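Local coordinates for protein signal recognition particle receptor subunit beta (Mus musculus, PDB 2FH5) that binds GTP as the beta subunit of the signal recognition particle receptor, which helps target nascent secretory proteins to the endoplasmic reticulum membrane, at residues 59-64 with 73-78; 79-84 with 207-212; 104-109 with 180-185. All blocks are in the same frame, centred on the assembly; numbering follows the deposited sequence.

Contact 1 (59-64 with 73-78); sequences IDLPGH and DRFKSS. With GTP (guanosine-5'-triphosphate), chain D.
Ile-59 and Phe-75 mark the closest backbone approach, their CA atoms 8.7 Å apart, where the end of strand 55-60 passes the last part of helix 65-75. That gap is bridged by side chains alone, and no hydrogen bond crosses it. Phe-75 reaches in from the helix with CG anti to the carbonyl carbon (chi1 -67°), and Ile-59 of the strand and Leu-61 just past its end receive it. CG2 of Ile-59 stands over one face of the ring, and its CD1 makes the nearest approach, 3.9 Å from Phe-75 CD1. Leu-61 approaches obliquely, CD2 lying 3.7 Å from Phe-75 CD2 and 4.0 Å from Phe-75 CE2. Leu-11 of strand 9-13 also touches the ring. Within 59-64 the chain reads Asp-Leu-Pro-Gly, the counterpart of the DxxG motif of small GTPases, from which the switch II region runs into its helix. Asp-60 turns from the aromatic packing and hydrogen-bonds through OD2 to Thr-21, a ligand of the magnesium ion. Gly-63 N donates to GTP O3G at 2.8 Å, with an N-H...O angle of 141°, placing a backbone amide on the gamma-phosphate. Just after Phe-75, Ser-78 N bonds back to Phe-75 O at 3.0 Å.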
loop_
_atom_site.group_PDB
_atom_site.type_symbol
_atom_site.label_atom_id
_atom_site.label_comp_id
_atom_site.label_asym_id
_atom_site.label_seq_id
_atom_site.Cartn_x
_atom_site.Cartn_y
_atom_site.Cartn_z
ATOM N N ILE B 59 7.126 -2.092 8.886
ATOM C CA ILE B 59 6.449 -0.801 8.773
ATOM C C ILE B 59 6.303 -0.468 7.285
ATOM O O ILE B 59 7.298 -0.280 6.575
ATOM C CB ILE B 59 7.241 0.321 9.435
ATOM C CG1 ILE B 59 7.376 0.060 10.934
ATOM C CG2 ILE B 59 6.567 1.647 9.186
ATOM C CD1 ILE B 59 8.151 1.171 11.658
ATOM N N ASP B 60 5.058 -0.423 6.819
ATOM C CA ASP B 60 4.723 -0.140 5.425
ATOM C C ASP B 60 4.554 1.360 5.271
ATOM O O ASP B 60 3.658 1.914 5.865
ATOM C CB ASP B 60 3.420 -0.898 5.091
ATOM C CG ASP B 60 2.766 -0.470 3.752
ATOM O OD1 ASP B 60 3.482 -0.155 2.780
ATOM O OD2 ASP B 60 1.502 -0.474 3.674
ATOM N N LEU B 61 5.394 2.020 4.478
ATOM C CA LEU B 61 5.283 3.488 4.308
ATOM C C LEU B 61 4.656 3.921 2.983
ATOM O O LEU B 61 5.016 3.433 1.931
ATOM C CB LEU B 61 6.659 4.173 4.464
ATOM C CG LEU B 61 7.420 3.982 5.798
ATOM C CD1 LEU B 61 8.709 4.794 5.816
ATOM C CD2 LEU B 61 6.536 4.416 6.963
ATOM N N PRO B 62 3.697 4.857 3.029
ATOM C CA PRO B 62 3.034 5.339 1.816
ATOM C C PRO B 62 4.038 5.841 0.771
ATOM O O PRO B 62 4.993 6.533 1.104
ATOM C CB PRO B 62 2.158 6.481 2.329
ATOM C CG PRO B 62 1.959 6.191 3.750
ATOM C CD PRO B 62 3.291 5.653 4.196
ATOM N N GLY B 63 3.808 5.522 -0.495
ATOM C CA GLY B 63 4.717 5.982 -1.519
ATOM C C GLY B 63 4.380 7.337 -2.120
ATOM O O GLY B 63 5.180 7.904 -2.880
ATOM N N HIS B 64 3.208 7.871 -1.795
ATOM C CA HIS B 64 2.843 9.156 -2.355
ATOM C C HIS B 64 3.911 10.230 -2.065
ATOM O O HIS B 64 4.437 10.314 -0.961
ATOM C CB HIS B 64 1.473 9.602 -1.842
ATOM C CG HIS B 64 0.811 10.594 -2.741
ATOM N ND1 HIS B 64 0.809 11.949 -2.484
ATOM C CD2 HIS B 64 0.258 10.445 -3.970
ATOM C CE1 HIS B 64 0.293 12.593 -3.517
ATOM N NE2 HIS B 64 -0.048 11.704 -4.434
ATOM N N ASP B 73 11.554 10.169 7.176
ATOM C CA ASP B 73 12.287 10.934 8.196
ATOM C C ASP B 73 11.834 10.516 9.590
ATOM O O ASP B 73 12.656 10.341 10.489
ATOM C CB ASP B 73 12.030 12.441 8.097
ATOM C CG ASP B 73 12.658 13.077 6.869
ATOM O OD1 ASP B 73 13.719 12.582 6.410
ATOM O OD2 ASP B 73 12.092 14.092 6.379
ATOM N N ARG B 74 10.523 10.365 9.774
ATOM C CA ARG B 74 9.989 10.004 11.080
ATOM C C ARG B 74 10.416 8.631 11.595
ATOM O O ARG B 74 10.632 8.466 12.789
ATOM C CB ARG B 74 8.456 10.089 11.077
ATOM C CG ARG B 74 7.846 9.765 12.428
ATOM C CD ARG B 74 6.365 9.452 12.369
ATOM N NE ARG B 74 5.557 10.620 12.045
ATOM C CZ ARG B 74 4.227 10.642 12.102
ATOM N NH1 ARG B 74 3.556 9.553 12.479
ATOM N NH2 ARG B 74 3.567 11.750 11.774
ATOM N N PHE B 75 10.558 7.654 10.707
ATOM C CA PHE B 75 10.921 6.312 11.139
ATOM C C PHE B 75 12.347 5.846 10.852
ATOM O O PHE B 75 12.738 4.776 11.333
ATOM C CB PHE B 75 9.967 5.285 10.506
ATOM C CG PHE B 75 8.546 5.375 10.998
ATOM C CD1 PHE B 75 8.209 4.976 12.296
ATOM C CD2 PHE B 75 7.538 5.881 10.171
ATOM C CE1 PHE B 75 6.880 5.086 12.764
ATOM C CE2 PHE B 75 6.220 5.992 10.631
ATOM C CZ PHE B 75 5.896 5.592 11.928
ATOM N N LYS B 76 13.124 6.602 10.074
ATOM C CA LYS B 76 14.464 6.134 9.722
ATOM C C LYS B 76 15.402 5.753 10.865
ATOM O O LYS B 76 16.054 4.702 10.797
ATOM C CB LYS B 76 15.168 7.123 8.786
ATOM C CG LYS B 76 15.352 8.512 9.330
ATOM C CD LYS B 76 16.036 9.400 8.311
ATOM C CE LYS B 76 16.185 10.819 8.832
ATOM N NZ LYS B 76 16.771 11.739 7.806
ATOM N N SER B 77 15.467 6.566 11.919
ATOM C CA SER B 77 16.368 6.246 13.029
ATOM C C SER B 77 16.012 4.940 13.758
ATOM O O SER B 77 16.842 4.405 14.494
ATOM C CB SER B 77 16.431 7.409 14.024
ATOM O OG SER B 77 15.206 7.560 14.717
ATOM N N SER B 78 14.798 4.424 13.541
ATOM C CA SER B 78 14.344 3.166 14.164
ATOM C C SER B 78 14.564 1.949 13.258
ATOM O O SER B 78 14.260 0.816 13.653
ATOM C CB SER B 78 12.838 3.222 14.480
ATOM O OG SER B 78 12.461 4.432 15.125
HETATM P PG GTP D . 1.083 2.941 -2.231
HETATM O O1G GTP D . 0.450 3.879 -3.140
HETATM O O2G GTP D . 0.256 2.645 -1.023
HETATM O O3G GTP D . 2.497 3.426 -1.843
HETATM O O3B GTP D . 1.157 1.498 -3.174
HETATM P PB GTP D . 1.725 0.149 -2.724
HETATM O O1B GTP D . 3.175 0.052 -3.071
HETATM O O2B GTP D . 1.478 -0.175 -1.263
HETATM O O3A GTP D . 0.916 -0.807 -3.715
HETATM P PA GTP D . -0.027 -2.026 -3.389
HETATM O O1A GTP D . 0.574 -2.954 -2.483
HETATM O O2A GTP D . -1.365 -1.534 -2.911
HETATM O "O5'" GTP D . -0.045 -2.662 -4.840
HETATM C "C5'" GTP D . -0.608 -1.905 -5.898
HETATM C "C4'" GTP D . -1.305 -2.849 -6.877
HETATM O "O4'" GTP D . -0.370 -3.797 -7.437
HETATM C "C3'" GTP D . -2.400 -3.714 -6.244
HETATM O "O3'" GTP D . -3.535 -3.854 -7.145
HETATM C "C2'" GTP D . -1.703 -5.021 -5.998
HETATM O "O2'" GTP D . -2.569 -6.157 -5.795
HETATM C "C1'" GTP D . -0.752 -5.147 -7.188
HETATM N N9 GTP D . 0.471 -5.881 -6.911
HETATM C C8 GTP D . 1.315 -5.703 -5.810
HETATM N N7 GTP D . 2.347 -6.540 -5.877
HETATM C C5 GTP D . 2.179 -7.292 -7.061
HETATM C C6 GTP D . 2.927 -8.311 -7.678
HETATM O O6 GTP D . 3.971 -8.829 -7.331
HETATM N N1 GTP D . 2.423 -8.845 -8.895
HETATM C C2 GTP D . 1.249 -8.409 -9.480
HETATM N N2 GTP D . 0.830 -8.989 -10.638
HETATM N N3 GTP D . 0.537 -7.417 -8.882
HETATM C C4 GTP D . 1.002 -6.877 -7.688
#

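Contact 2 (79-84 with 207-212); sequences ARAVVF and EKWLAK
Trp-209 spans the gap between helix 207-212 and strand 81-84, whose axes run nearly antiparallel at 162° and come no closer than 10.8 Å. The tight part is the outer end of its six-membered ring. CH2 of Trp-209 meets Ala-81 CB at 3.6 Å, and CZ3 of Trp-209 meets Val-83 CG2, also at 3.6 Å. Two apart along the strand, Ala-81 and Val-83 both meet the ring end, while the CB of Val-82 between them points away; Val-82 O is a further 4.1 Å neighbour of Trp-209 CH2. The indole gets this far because its CG lies anti to the backbone N (chi1 -179°), extending the side chain from the helix toward the sheet. Leu-119 and Ser-117 of strand 117-123 also touch the indole. On its flank Lys-212 forms a salt bridge with Glu-185 OE2, the atom to which Trp-209 NE1 makes a weak hydrogen bond.

The solvent side is looser: Lys-208 is exposed and takes no part in the contact. Arg-80, where the chain turns a corner, donates from NE to Ile-213 O of helix 204-213. This is the layered packing of a P-loop GTPase domain, with the C-terminal helix covering one face of the central sheet.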
loop_
_atom_site.group_PDB
_atom_site.type_symbol
_atom_site.label_atom_id
_atom_site.label_comp_id
_atom_site.label_asym_id
_atom_site.label_seq_id
_atom_site.Cartn_x
_atom_site.Cartn_y
_atom_site.Cartn_z
ATOM N N ALA B 79 15.090 2.176 12.052
ATOM C CA ALA B 79 15.272 1.096 11.093
ATOM C C ALA B 79 16.524 0.240 11.173
ATOM O O ALA B 79 17.650 0.725 11.151
ATOM C CB ALA B 79 15.142 1.644 9.687
ATOM N N ARG B 80 16.294 -1.056 11.242
ATOM C CA ARG B 80 17.351 -2.033 11.254
ATOM C C ARG B 80 17.610 -2.355 9.778
ATOM O O ARG B 80 18.721 -2.743 9.392
ATOM C CB ARG B 80 16.869 -3.286 11.972
ATOM C CG ARG B 80 17.758 -4.482 11.830
ATOM C CD ARG B 80 17.132 -5.668 12.537
ATOM N NE ARG B 80 18.141 -6.531 13.142
ATOM C CZ ARG B 80 18.820 -6.224 14.242
ATOM N NH1 ARG B 80 18.593 -5.074 14.867
ATOM N NH2 ARG B 80 19.740 -7.059 14.709
ATOM N N ALA B 81 16.566 -2.195 8.961
ATOM C CA ALA B 81 16.661 -2.476 7.537
ATOM C C ALA B 81 15.600 -1.736 6.743
ATOM O O ALA B 81 14.547 -1.385 7.265
ATOM C CB ALA B 81 16.541 -3.971 7.286
ATOM N N VAL B 82 15.896 -1.518 5.467
ATOM C CA VAL B 82 15.006 -0.823 4.564
ATOM C C VAL B 82 14.860 -1.675 3.325
ATOM O O VAL B 82 15.866 -2.137 2.791
ATOM C CB VAL B 82 15.587 0.537 4.133
ATOM C CG1 VAL B 82 14.671 1.209 3.079
ATOM C CG2 VAL B 82 15.743 1.418 5.344
ATOM N N VAL B 83 13.615 -1.906 2.897
ATOM C CA VAL B 83 13.327 -2.666 1.680
ATOM C C VAL B 83 12.721 -1.663 0.738
ATOM O O VAL B 83 11.646 -1.099 1.013
ATOM C CB VAL B 83 12.294 -3.769 1.900
ATOM C CG1 VAL B 83 12.024 -4.508 0.574
ATOM C CG2 VAL B 83 12.796 -4.736 2.969
ATOM N N PHE B 84 13.427 -1.397 -0.348
ATOM C CA PHE B 84 12.945 -0.446 -1.333
ATOM C C PHE B 84 12.278 -1.308 -2.403
ATOM O O PHE B 84 12.948 -2.070 -3.112
ATOM C CB PHE B 84 14.127 0.367 -1.904
ATOM C CG PHE B 84 13.719 1.512 -2.796
ATOM C CD1 PHE B 84 13.309 1.284 -4.117
ATOM C CD2 PHE B 84 13.728 2.816 -2.313
ATOM C CE1 PHE B 84 12.911 2.352 -4.947
ATOM C CE2 PHE B 84 13.331 3.907 -3.134
ATOM C CZ PHE B 84 12.924 3.674 -4.448
ATOM N N GLU B 207 11.836 -13.485 2.447
ATOM C CA GLU B 207 11.740 -13.995 3.817
ATOM C C GLU B 207 13.119 -14.521 4.243
ATOM O O GLU B 207 13.476 -14.453 5.415
ATOM C CB GLU B 207 10.691 -15.107 3.922
ATOM C CG GLU B 207 9.298 -14.682 3.478
ATOM C CD GLU B 207 8.210 -15.690 3.835
ATOM O OE1 GLU B 207 7.704 -15.646 4.980
ATOM O OE2 GLU B 207 7.867 -16.527 2.968
ATOM N N LYS B 208 13.896 -15.041 3.293
ATOM C CA LYS B 208 15.237 -15.511 3.622
ATOM C C LYS B 208 16.057 -14.306 4.081
ATOM O O LYS B 208 16.631 -14.326 5.165
ATOM C CB LYS B 208 15.906 -16.172 2.410
ATOM C CG LYS B 208 16.256 -17.649 2.626
ATOM C CD LYS B 208 17.047 -18.260 1.445
ATOM C CE LYS B 208 17.289 -19.778 1.638
ATOM N NZ LYS B 208 18.028 -20.453 0.517
ATOM N N TRP B 209 16.089 -13.250 3.266
ATOM C CA TRP B 209 16.836 -12.031 3.604
ATOM C C TRP B 209 16.367 -11.423 4.919
ATOM O O TRP B 209 17.181 -11.023 5.750
ATOM C CB TRP B 209 16.692 -10.987 2.495
ATOM C CG TRP B 209 17.445 -9.690 2.736
ATOM C CD1 TRP B 209 18.738 -9.420 2.407
ATOM C CD2 TRP B 209 16.916 -8.478 3.305
ATOM N NE1 TRP B 209 19.050 -8.116 2.726
ATOM C CE2 TRP B 209 17.950 -7.518 3.275
ATOM C CE3 TRP B 209 15.666 -8.115 3.828
ATOM C CZ2 TRP B 209 17.770 -6.207 3.749
ATOM C CZ3 TRP B 209 15.488 -6.808 4.299
ATOM C CH2 TRP B 209 16.536 -5.876 4.254
ATOM N N LEU B 210 15.056 -11.327 5.104
ATOM C CA LEU B 210 14.526 -10.773 6.343
ATOM C C LEU B 210 15.025 -11.591 7.526
ATOM O O LEU B 210 15.391 -11.043 8.564
ATOM C CB LEU B 210 13.002 -10.765 6.307
ATOM C CG LEU B 210 12.374 -9.573 5.574
ATOM C CD1 LEU B 210 10.905 -9.848 5.338
ATOM C CD2 LEU B 210 12.564 -8.304 6.405
ATOM N N ALA B 211 15.042 -12.910 7.366
ATOM C CA ALA B 211 15.539 -13.790 8.413
ATOM C C ALA B 211 17.013 -13.444 8.696
ATOM O O ALA B 211 17.411 -13.176 9.840
ATOM C CB ALA B 211 15.413 -15.236 7.958
ATOM N N LYS B 212 17.806 -13.443 7.628
ATOM C CA LYS B 212 19.224 -13.139 7.683
ATOM C C LYS B 212 19.585 -11.816 8.366
ATOM O O LYS B 212 20.636 -11.710 8.986
ATOM C CB LYS B 212 19.782 -13.185 6.261
ATOM C CG LYS B 212 21.099 -12.480 6.043
ATOM C CD LYS B 212 21.436 -12.479 4.556
ATOM C CE LYS B 212 22.564 -11.516 4.226
ATOM N NZ LYS B 212 22.984 -11.676 2.801
#

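Contact 3 (104-109 with 180-185); sequences QVLIDS and LPLKVE
Leu-106 and Leu-180 make the shortest contact between helix 104-109 and the segment leading into strand 184-188: CD2 of Leu-106 lies 3.6 Å from Leu-180 CD1, the two side chains crossing at about a right angle. The same Leu-106 methyl is 4.0 Å from Leu-182 CD1, so one branch serves both leucines. The other branch of Leu-182 goes to the next turn of the helix, where its CD2 rests 4.0 Å from Ser-109 CB. Leu-182 thus straddles Leu-106 and Ser-109, three residues apart on the helix.

Ser-109 presents CB to Leu-182 while its hydroxyl turns back to the helix. With OG anti to the carbonyl carbon (chi1 -60°), it donates to Val-105 O at 2.6 Å, the donor tilted 27° from the carbonyl plane. That carbonyl also accepts the regular helical bond from Ser-109 N, which arrives from the opposite face of the plane. On the other segment, Pro-181 is the centre of an inverse gamma turn, closed by a weak bond from Leu-182 N to Leu-180 O, and both flanking leucines point toward the helix. Farther out, Met-110 touches both of them, Phe-177 backs Leu-106, and Phe-175 packs on Leu-180. Lys-183 and Glu-185 bond through their backbones to Leu-118, joining this chain to strand 117-123.

With no directional bond between the segments, the contact rests on shape and dispersion, and the serine's bond to Val-105 O lets its CB take part without leaving OG in need of a partner from the leucines.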
loop_
_atom_site.group_PDB
_atom_site.type_symbol
_atom_site.label_atom_id
_atom_site.label_comp_id
_atom_site.label_asym_id
_atom_site.label_seq_id
_atom_site.Cartn_x
_atom_site.Cartn_y
_atom_site.Cartn_z
ATOM N N GLN B 104 17.554 9.688 -2.523
ATOM C CA GLN B 104 17.279 10.234 -1.197
ATOM C C GLN B 104 17.313 9.143 -0.128
ATOM O O GLN B 104 17.691 9.406 1.013
ATOM C CB GLN B 104 15.916 10.921 -1.157
ATOM C CG GLN B 104 15.990 12.439 -1.157
ATOM C CD GLN B 104 15.174 13.063 -2.297
ATOM O OE1 GLN B 104 14.884 14.270 -2.291
ATOM N NE2 GLN B 104 14.808 12.239 -3.285
ATOM N N VAL B 105 16.915 7.921 -0.483
ATOM C CA VAL B 105 16.924 6.842 0.499
ATOM C C VAL B 105 18.368 6.438 0.827
ATOM O O VAL B 105 18.686 6.122 1.978
ATOM C CB VAL B 105 16.114 5.612 0.004
ATOM C CG1 VAL B 105 16.374 4.407 0.905
ATOM C CG2 VAL B 105 14.611 5.941 0.017
ATOM N N LEU B 106 19.236 6.459 -0.184
ATOM C CA LEU B 106 20.642 6.106 -0.002
ATOM C C LEU B 106 21.311 7.158 0.861
ATOM O O LEU B 106 22.029 6.849 1.813
ATOM C CB LEU B 106 21.345 6.038 -1.347
ATOM C CG LEU B 106 20.941 4.811 -2.131
ATOM C CD1 LEU B 106 21.528 4.892 -3.518
ATOM C CD2 LEU B 106 21.415 3.572 -1.406
ATOM N N ILE B 107 21.067 8.414 0.530
ATOM C CA ILE B 107 21.636 9.481 1.314
ATOM C C ILE B 107 21.162 9.392 2.762
ATOM O O ILE B 107 21.987 9.306 3.670
ATOM C CB ILE B 107 21.300 10.835 0.691
ATOM C CG1 ILE B 107 22.286 11.101 -0.449
ATOM C CG2 ILE B 107 21.329 11.921 1.731
ATOM C CD1 ILE B 107 22.037 12.400 -1.168
ATOM N N ASP B 108 19.848 9.385 2.982
ATOM C CA ASP B 108 19.302 9.291 4.338
ATOM C C ASP B 108 19.911 8.152 5.129
ATOM O O ASP B 108 20.250 8.313 6.299
ATOM C CB ASP B 108 17.797 9.077 4.305
ATOM C CG ASP B 108 17.043 10.315 3.909
ATOM O OD1 ASP B 108 17.679 11.296 3.478
ATOM O OD2 ASP B 108 15.804 10.304 4.018
ATOM N N SER B 109 20.042 6.996 4.487
ATOM C CA SER B 109 20.581 5.813 5.142
ATOM C C SER B 109 22.031 5.947 5.596
ATOM O O SER B 109 22.392 5.499 6.696
ATOM C CB SER B 109 20.442 4.602 4.223
ATOM O OG SER B 109 19.082 4.367 3.906
ATOM N N LEU B 180 29.295 1.763 -2.017
ATOM C CA LEU B 180 28.613 2.364 -0.893
ATOM C C LEU B 180 28.964 1.802 0.462
ATOM O O LEU B 180 29.164 0.595 0.610
ATOM C CB LEU B 180 27.093 2.234 -1.075
ATOM C CG LEU B 180 26.362 3.034 -2.153
ATOM C CD1 LEU B 180 24.868 2.834 -1.991
ATOM C CD2 LEU B 180 26.710 4.506 -2.021
ATOM N N PRO B 181 29.056 2.677 1.475
ATOM C CA PRO B 181 29.364 2.219 2.834
ATOM C C PRO B 181 28.050 1.690 3.440
ATOM O O PRO B 181 27.642 2.143 4.514
ATOM C CB PRO B 181 29.838 3.492 3.533
ATOM C CG PRO B 181 29.025 4.575 2.851
ATOM C CD PRO B 181 29.117 4.150 1.387
ATOM N N LEU B 182 27.394 0.759 2.732
ATOM C CA LEU B 182 26.121 0.154 3.152
ATOM C C LEU B 182 25.952 -1.243 2.579
ATOM O O LEU B 182 26.397 -1.517 1.468
ATOM C CB LEU B 182 24.927 0.937 2.613
ATOM C CG LEU B 182 24.536 2.374 2.926
ATOM C CD1 LEU B 182 23.716 2.910 1.765
ATOM C CD2 LEU B 182 23.744 2.422 4.211
ATOM N N LYS B 183 25.286 -2.120 3.326
ATOM C CA LYS B 183 24.988 -3.459 2.823
ATOM C C LYS B 183 23.792 -3.210 1.872
ATOM O O LYS B 183 22.765 -2.665 2.284
ATOM C CB LYS B 183 24.556 -4.384 3.964
ATOM C CG LYS B 183 25.625 -4.665 5.010
ATOM C CD LYS B 183 26.722 -5.577 4.458
ATOM C CE LYS B 183 27.689 -6.003 5.551
ATOM N NZ LYS B 183 28.721 -6.928 5.019
ATOM N N VAL B 184 23.931 -3.573 0.605
ATOM C CA VAL B 184 22.866 -3.347 -0.356
ATOM C C VAL B 184 22.687 -4.602 -1.179
ATOM O O VAL B 184 23.630 -5.059 -1.797
ATOM C CB VAL B 184 23.204 -2.169 -1.323
ATOM C CG1 VAL B 184 22.104 -2.002 -2.340
ATOM C CG2 VAL B 184 23.379 -0.881 -0.552
ATOM N N GLU B 185 21.486 -5.170 -1.177
ATOM C CA GLU B 185 21.232 -6.363 -1.972
ATOM C C GLU B 185 20.035 -6.191 -2.874
ATOM O O GLU B 185 19.162 -5.362 -2.627
ATOM C CB GLU B 185 20.955 -7.562 -1.095
ATOM C CG GLU B 185 22.152 -8.107 -0.387
ATOM C CD GLU B 185 21.762 -9.215 0.557
ATOM O OE1 GLU B 185 21.121 -10.204 0.103
ATOM O OE2 GLU B 185 22.090 -9.076 1.755
#

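From the N terminus, contact 1 closes first, a short loop in which helix 65-75 folds back on the strand it follows. Its second segment runs directly into the first segment of contact 2, which stays open until the C-terminal helix 204-213 returns to the sheet. Contact 3 opens and closes within that long loop, bringing the chain before strand 184-188, outermost in this chain's sheet, against helix 91-110; none of the three cross. The layers also meet directly: Glu-185 is shared between contacts 2 and 3, and Phe-84 packs on Val-105. Lys-76 packs against Asp-108, bringing contacts 1 and 3 together beside the same sheet.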